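PDB 4IV6: acyl-CoA dehydrogenase FadE3 from Mycobacterium smegmatis, which belongs to the acyl-CoA dehydrogenase family of flavoproteins and is modelled with dihydroflavine-adenine dinucleotide bound to a four-chain assembly. Local coordinates for residues Gly51-Ala56 with Gly90-Val95; Pro69-Val74 with Arg246-Ala251. All blocks are in the same frame, centred on the assembly; numbering follows the deposited sequence.

Interaction 1. Residues Gly51-Ala56 with Gly90-Val95; sequences GIFGLA and GGHTVV
Phe53 and His92 join a loop to a helix in a buried contact that combines a T-shaped aromatic pair with a side-chain-to-backbone hydrogen bond. It lies in the helical N-terminal domain of the acyl-CoA dehydrogenase fold. The loop 51-56 leaves helix 41-50 through a Schellman motif at Gly51, whose phi is positive. From helix 83-102, His92 and Thr93 face the loop.

The Phe53 ring turns its edge to the face of His92. CD2 of Phe53 sits over the centre of the imidazole, 3.6 Å above its plane. The two planes stand at 84°, and the ring centroids are 5.0 Å apart. His92 also uses its own edge. Its NE2 donates to Phe53 O over 2.8 Å, meeting a lone pair in the carbonyl plane. The oxygen lies close to the imidazole plane, but the N-H is bent, with an angle of 133° at the hydrogen. NE2 also has a weak hydrogen bond to Met115 O, which is consistent with the bend. One residue therefore offers its ring edge to the face of the histidine and its carbonyl to the edge. The other ring nitrogen, ND1, is hydrogen-bonded to Ala122 N, so both nitrogens are engaged and the rotation of the ring is fixed. CG of His92 is anti to the backbone N (chi1 177°), and this carries the ring across to the loop.

Three residues further on, at Ala56, the contact is apolar. CB of Ala56 points at the helix and meets CG2 of Thr93 at 3.9 Å. The hydroxyl, on the other branch of the threonine, is hydrogen-bonded to Met89 O. A water also links it to the loop, donating to Ile52 O at 2.7 Å and to Thr93 OG1 at 2.9 Å.

Interaction 2. Residues Pro69-Val74 with Arg246-Ala251; sequences PCYVQV and RLQVAA
Tyr71 lays the edge of its ring against the CB of Gln248, with CE2 of Tyr71 3.7 Å from that carbon. The Gln248 CB lies near the ring plane, so no face of the tyrosine is used here. The two side chains run alongside each other in the same direction, and the amide stands at 82° to the ring. CG of Gln248 sits between its backbone N and carbonyl carbon (chi1 65°), and a bend at chi2 follows. The bend turns the amide from helix 68-81, and OE1 of Gln248 is hydrogen-bonded to Arg252 NH1.

This is helix-on-helix packing between the N-terminal and C-terminal helical domains of the acyl-CoA dehydrogenase fold. The axes of the short segments 69-74 and 246-251 approach to 8.8 Å and cross at -41°. The small Ala251 lets the backbones come near: its CA is 5.5 Å from CA of Val72. CB of Ala251 points at the other helix and comes within 3.4 Å of Val72 O. One turn earlier on helix 234-270, Leu247 meets the same valine: CG1 of Val72 is 4.2 Å from CB of Leu247. Beyond this pair, Leu247 also touches Ala305 of helix 282-310 and Ala319 of helix 316-340.

Both contacts are buried, and no other subunit touches either. Interaction 1 stays inside the N-terminal domain and fixes a loop to helix 83-102. Interaction 2 joins helix 68-81 of that domain to helix 234-270 of the C-terminal domain. Their chemistry differs accordingly: the loop contact combines an aromatic pair, a histidine-to-carbonyl hydrogen bond and a bridging water, whereas the two helices meet through carbon contacts without a hydrogen bond between them. The centres of interactions 1 and 2 are about 11 Å apart, and the two touch directly. Thr93 OG1 and Tyr71 OH are 2.9 Å apart, probably hydrogen-bonded. Ile52 and Leu55 of the loop both pack on Val74, and Gly90 lies against the amide of Gln248.

Interaction 1. Residues Gly51-Ala56 with Gly90-Val95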
loop_
_atom_site.group_PDB
_atom_site.type_symbol
_atom_site.label_atom_id
_atom_site.label_comp_id
_atom_site.label_asym_id
_atom_site.label_seq_id
_atom_site.Cartn_x
_atom_site.Cartn_y
_atom_site.Cartn_z
ATOM N N GLY B 51 -25.142 -30.978 -9.534
ATOM C CA GLY B 51 -24.768 -30.672 -10.935
ATOM C C GLY B 51 -23.484 -29.834 -11.081
ATOM O O GLY B 51 -23.188 -29.352 -12.174
ATOM N N ILE B 52 -22.710 -29.669 -10.004
ATOM C CA ILE B 52 -21.540 -28.774 -10.014
ATOM C C ILE B 52 -20.502 -29.149 -11.101
ATOM O O ILE B 52 -19.839 -28.280 -11.720
ATOM C CB ILE B 52 -20.828 -28.775 -8.632
ATOM C CG1 ILE B 52 -21.718 -28.258 -7.501
ATOM C CG2 ILE B 52 -19.531 -27.966 -8.662
ATOM C CD1 ILE B 52 -22.182 -26.830 -7.665
ATOM N N PHE B 53 -20.340 -30.450 -11.333
ATOM C CA PHE B 53 -19.362 -30.918 -12.283
ATOM C C PHE B 53 -19.830 -30.869 -13.743
ATOM O O PHE B 53 -19.045 -31.205 -14.640
ATOM C CB PHE B 53 -18.874 -32.318 -11.872
ATOM C CG PHE B 53 -18.071 -32.301 -10.609
ATOM C CD1 PHE B 53 -18.683 -32.366 -9.382
ATOM C CD2 PHE B 53 -16.703 -32.183 -10.655
ATOM C CE1 PHE B 53 -17.942 -32.314 -8.203
ATOM C CE2 PHE B 53 -15.950 -32.126 -9.490
ATOM C CZ PHE B 53 -16.568 -32.191 -8.267
ATOM N N GLY B 54 -21.072 -30.429 -13.983
ATOM C CA GLY B 54 -21.656 -30.331 -15.322
ATOM C C GLY B 54 -22.035 -28.911 -15.698
ATOM O O GLY B 54 -22.723 -28.686 -16.683
ATOM N N LEU B 55 -21.573 -27.932 -14.925
ATOM C CA LEU B 55 -21.970 -26.532 -15.140
ATOM C C LEU B 55 -21.539 -25.957 -16.484
ATOM O O LEU B 55 -22.103 -24.981 -16.933
ATOM C CB LEU B 55 -21.428 -25.628 -14.026
ATOM C CG LEU B 55 -22.016 -25.828 -12.634
ATOM C CD1 LEU B 55 -21.197 -25.072 -11.612
ATOM C CD2 LEU B 55 -23.456 -25.390 -12.581
ATOM N N ALA B 56 -20.516 -26.522 -17.108
ATOM C CA ALA B 56 -20.106 -26.043 -18.415
ATOM C C ALA B 56 -20.421 -27.030 -19.563
ATOM O O ALA B 56 -19.942 -26.854 -20.673
ATOM C CB ALA B 56 -18.625 -25.704 -18.399
ATOM N N GLY B 90 -12.618 -26.761 -10.336
ATOM C CA GLY B 90 -12.031 -25.772 -11.250
ATOM C C GLY B 90 -11.360 -26.337 -12.492
ATOM O O GLY B 90 -11.806 -26.094 -13.629
ATOM N N GLY B 91 -10.294 -27.103 -12.289
ATOM C CA GLY B 91 -9.669 -27.823 -13.392
ATOM C C GLY B 91 -10.611 -28.701 -14.204
ATOM O O GLY B 91 -10.478 -28.799 -15.423
ATOM N N HIS B 92 -11.579 -29.333 -13.539
ATOM C CA HIS B 92 -12.578 -30.146 -14.214
ATOM C C HIS B 92 -13.373 -29.299 -15.191
ATOM O O HIS B 92 -13.613 -29.694 -16.325
ATOM C CB HIS B 92 -13.496 -30.781 -13.173
ATOM C CG HIS B 92 -14.611 -31.593 -13.730
ATOM N ND1 HIS B 92 -14.529 -32.962 -13.899
ATOM C CD2 HIS B 92 -15.871 -31.246 -14.079
ATOM C CE1 HIS B 92 -15.679 -33.414 -14.370
ATOM N NE2 HIS B 92 -16.515 -32.390 -14.474
ATOM N N THR B 93 -13.767 -28.112 -14.762
ATOM C CA THR B 93 -14.459 -27.178 -15.660
ATOM C C THR B 93 -13.591 -26.762 -16.869
ATOM O O THR B 93 -14.054 -26.711 -18.016
ATOM C CB THR B 93 -14.908 -25.915 -14.902
ATOM O OG1 THR B 93 -15.575 -26.288 -13.672
ATOM C CG2 THR B 93 -15.834 -25.100 -15.760
ATOM N N VAL B 94 -12.336 -26.463 -16.606
ATOM C CA VAL B 94 -11.435 -26.067 -17.675
ATOM C C VAL B 94 -11.315 -27.210 -18.687
ATOM O O VAL B 94 -11.398 -26.971 -19.882
ATOM C CB VAL B 94 -10.071 -25.631 -17.121
ATOM C CG1 VAL B 94 -9.096 -25.359 -18.241
ATOM C CG2 VAL B 94 -10.231 -24.375 -16.256
ATOM N N VAL B 95 -11.166 -28.453 -18.212
ATOM C CA VAL B 95 -11.065 -29.591 -19.139
ATOM C C VAL B 95 -12.361 -29.758 -19.917
ATOM O O VAL B 95 -12.320 -30.040 -21.129
ATOM C CB VAL B 95 -10.714 -30.926 -18.441
ATOM C CG1 VAL B 95 -10.729 -32.079 -19.435
ATOM C CG2 VAL B 95 -9.364 -30.831 -17.766
HETATM O O HOH W 1 -18.044 -27.826 -13.730
#

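Interaction 2. Residues Pro69-Val74 with Arg246-Ala251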
loop_
_atom_site.group_PDB
_atom_site.type_symbol
_atom_site.label_atom_id
_atom_site.label_comp_id
_atom_site.label_asym_id
_atom_site.label_seq_id
_atom_site.Cartn_x
_atom_site.Cartn_y
_atom_site.Cartn_z
ATOM N N PRO B 69 -21.694 -15.701 -15.992
ATOM C CA PRO B 69 -22.035 -15.002 -14.750
ATOM C C PRO B 69 -22.628 -15.930 -13.681
ATOM O O PRO B 69 -22.342 -15.773 -12.495
ATOM C CB PRO B 69 -23.028 -13.932 -15.209
ATOM C CG PRO B 69 -22.600 -13.655 -16.618
ATOM C CD PRO B 69 -22.233 -15.001 -17.170
ATOM N N CYS B 70 -23.388 -16.934 -14.086
ATOM C CA CYS B 70 -23.942 -17.879 -13.111
ATOM C C CYS B 70 -22.816 -18.745 -12.568
ATOM O O CYS B 70 -22.721 -18.975 -11.359
ATOM C CB CYS B 70 -25.022 -18.766 -13.746
ATOM S SG CYS B 70 -25.565 -20.130 -12.680
ATOM N N TYR B 71 -21.952 -19.201 -13.457
ATOM C CA TYR B 71 -20.852 -20.078 -13.066
ATOM C C TYR B 71 -19.965 -19.409 -11.977
ATOM O O TYR B 71 -19.629 -20.027 -10.954
ATOM C CB TYR B 71 -20.006 -20.467 -14.284
ATOM C CG TYR B 71 -18.820 -21.318 -13.885
ATOM C CD1 TYR B 71 -18.967 -22.674 -13.630
ATOM C CD2 TYR B 71 -17.575 -20.755 -13.719
ATOM C CE1 TYR B 71 -17.905 -23.445 -13.216
ATOM C CE2 TYR B 71 -16.496 -21.523 -13.336
ATOM C CZ TYR B 71 -16.646 -22.852 -13.071
ATOM O OH TYR B 71 -15.556 -23.601 -12.669
ATOM N N VAL B 72 -19.599 -18.148 -12.194
ATOM C CA VAL B 72 -18.718 -17.469 -11.233
ATOM C C VAL B 72 -19.407 -17.292 -9.888
ATOM O O VAL B 72 -18.772 -17.397 -8.848
ATOM C CB VAL B 72 -18.107 -16.168 -11.788
ATOM C CG1 VAL B 72 -17.337 -16.461 -13.074
ATOM C CG2 VAL B 72 -19.148 -15.115 -12.055
ATOM N N GLN B 73 -20.714 -17.051 -9.907
ATOM C CA GLN B 73 -21.449 -16.943 -8.668
ATOM C C GLN B 73 -21.507 -18.286 -7.934
ATOM O O GLN B 73 -21.419 -18.320 -6.714
ATOM C CB GLN B 73 -22.827 -16.358 -8.898
ATOM C CG GLN B 73 -22.783 -14.876 -9.282
ATOM C CD GLN B 73 -24.129 -14.347 -9.702
ATOM O OE1 GLN B 73 -24.329 -13.916 -10.849
ATOM N NE2 GLN B 73 -25.072 -14.413 -8.802
ATOM N N VAL B 74 -21.610 -19.385 -8.666
ATOM C CA VAL B 74 -21.618 -20.722 -8.031
ATOM C C VAL B 74 -20.253 -20.999 -7.423
ATOM O O VAL B 74 -20.141 -21.452 -6.275
ATOM C CB VAL B 74 -21.997 -21.844 -9.015
ATOM C CG1 VAL B 74 -21.758 -23.214 -8.403
ATOM C CG2 VAL B 74 -23.439 -21.717 -9.447
ATOM N N ARG B 246 -8.975 -18.423 -15.167
ATOM C CA ARG B 246 -8.758 -17.182 -14.459
ATOM C C ARG B 246 -10.068 -16.651 -13.827
ATOM O O ARG B 246 -10.056 -16.155 -12.715
ATOM C CB ARG B 246 -8.144 -16.150 -15.404
ATOM C CG ARG B 246 -6.684 -16.448 -15.707
ATOM C CD ARG B 246 -6.186 -15.648 -16.891
ATOM N NE ARG B 246 -4.734 -15.817 -17.038
ATOM C CZ ARG B 246 -4.052 -15.656 -18.170
ATOM N NH1 ARG B 246 -4.649 -15.340 -19.288
ATOM N NH2 ARG B 246 -2.761 -15.842 -18.181
ATOM N N LEU B 247 -11.186 -16.759 -14.545
ATOM C CA LEU B 247 -12.486 -16.330 -13.988
ATOM C C LEU B 247 -12.876 -17.158 -12.769
ATOM O O LEU B 247 -13.348 -16.605 -11.768
ATOM C CB LEU B 247 -13.591 -16.335 -15.034
ATOM C CG LEU B 247 -13.506 -15.241 -16.092
ATOM C CD1 LEU B 247 -14.506 -15.495 -17.215
ATOM C CD2 LEU B 247 -13.693 -13.854 -15.493
ATOM N N GLN B 248 -12.672 -18.472 -12.829
ATOM C CA GLN B 248 -12.990 -19.317 -11.687
ATOM C C GLN B 248 -12.078 -19.044 -10.496
ATOM O O GLN B 248 -12.536 -19.029 -9.364
ATOM C CB GLN B 248 -13.059 -20.806 -12.036
ATOM C CG GLN B 248 -11.751 -21.431 -12.479
ATOM C CD GLN B 248 -11.002 -22.165 -11.352
ATOM O OE1 GLN B 248 -11.364 -22.041 -10.162
ATOM N NE2 GLN B 248 -9.940 -22.944 -11.734
ATOM N N VAL B 249 -10.803 -18.782 -10.745
ATOM C CA VAL B 249 -9.914 -18.435 -9.649
ATOM C C VAL B 249 -10.290 -17.087 -9.044
ATOM O O VAL B 249 -10.264 -16.956 -7.812
ATOM C CB VAL B 249 -8.445 -18.445 -10.082
ATOM C CG1 VAL B 249 -7.529 -17.906 -8.980
ATOM C CG2 VAL B 249 -8.018 -19.858 -10.463
ATOM N N ALA B 250 -10.632 -16.101 -9.883
ATOM C CA ALA B 250 -11.115 -14.814 -9.377
ATOM C C ALA B 250 -12.334 -14.999 -8.465
ATOM O O ALA B 250 -12.436 -14.372 -7.418
ATOM C CB ALA B 250 -11.437 -13.871 -10.514
ATOM N N ALA B 251 -13.264 -15.850 -8.879
ATOM C CA ALA B 251 -14.448 -16.184 -8.075
ATOM C C ALA B 251 -14.098 -16.869 -6.761
ATOM O O ALA B 251 -14.743 -16.617 -5.747
ATOM C CB ALA B 251 -15.397 -17.070 -8.875
#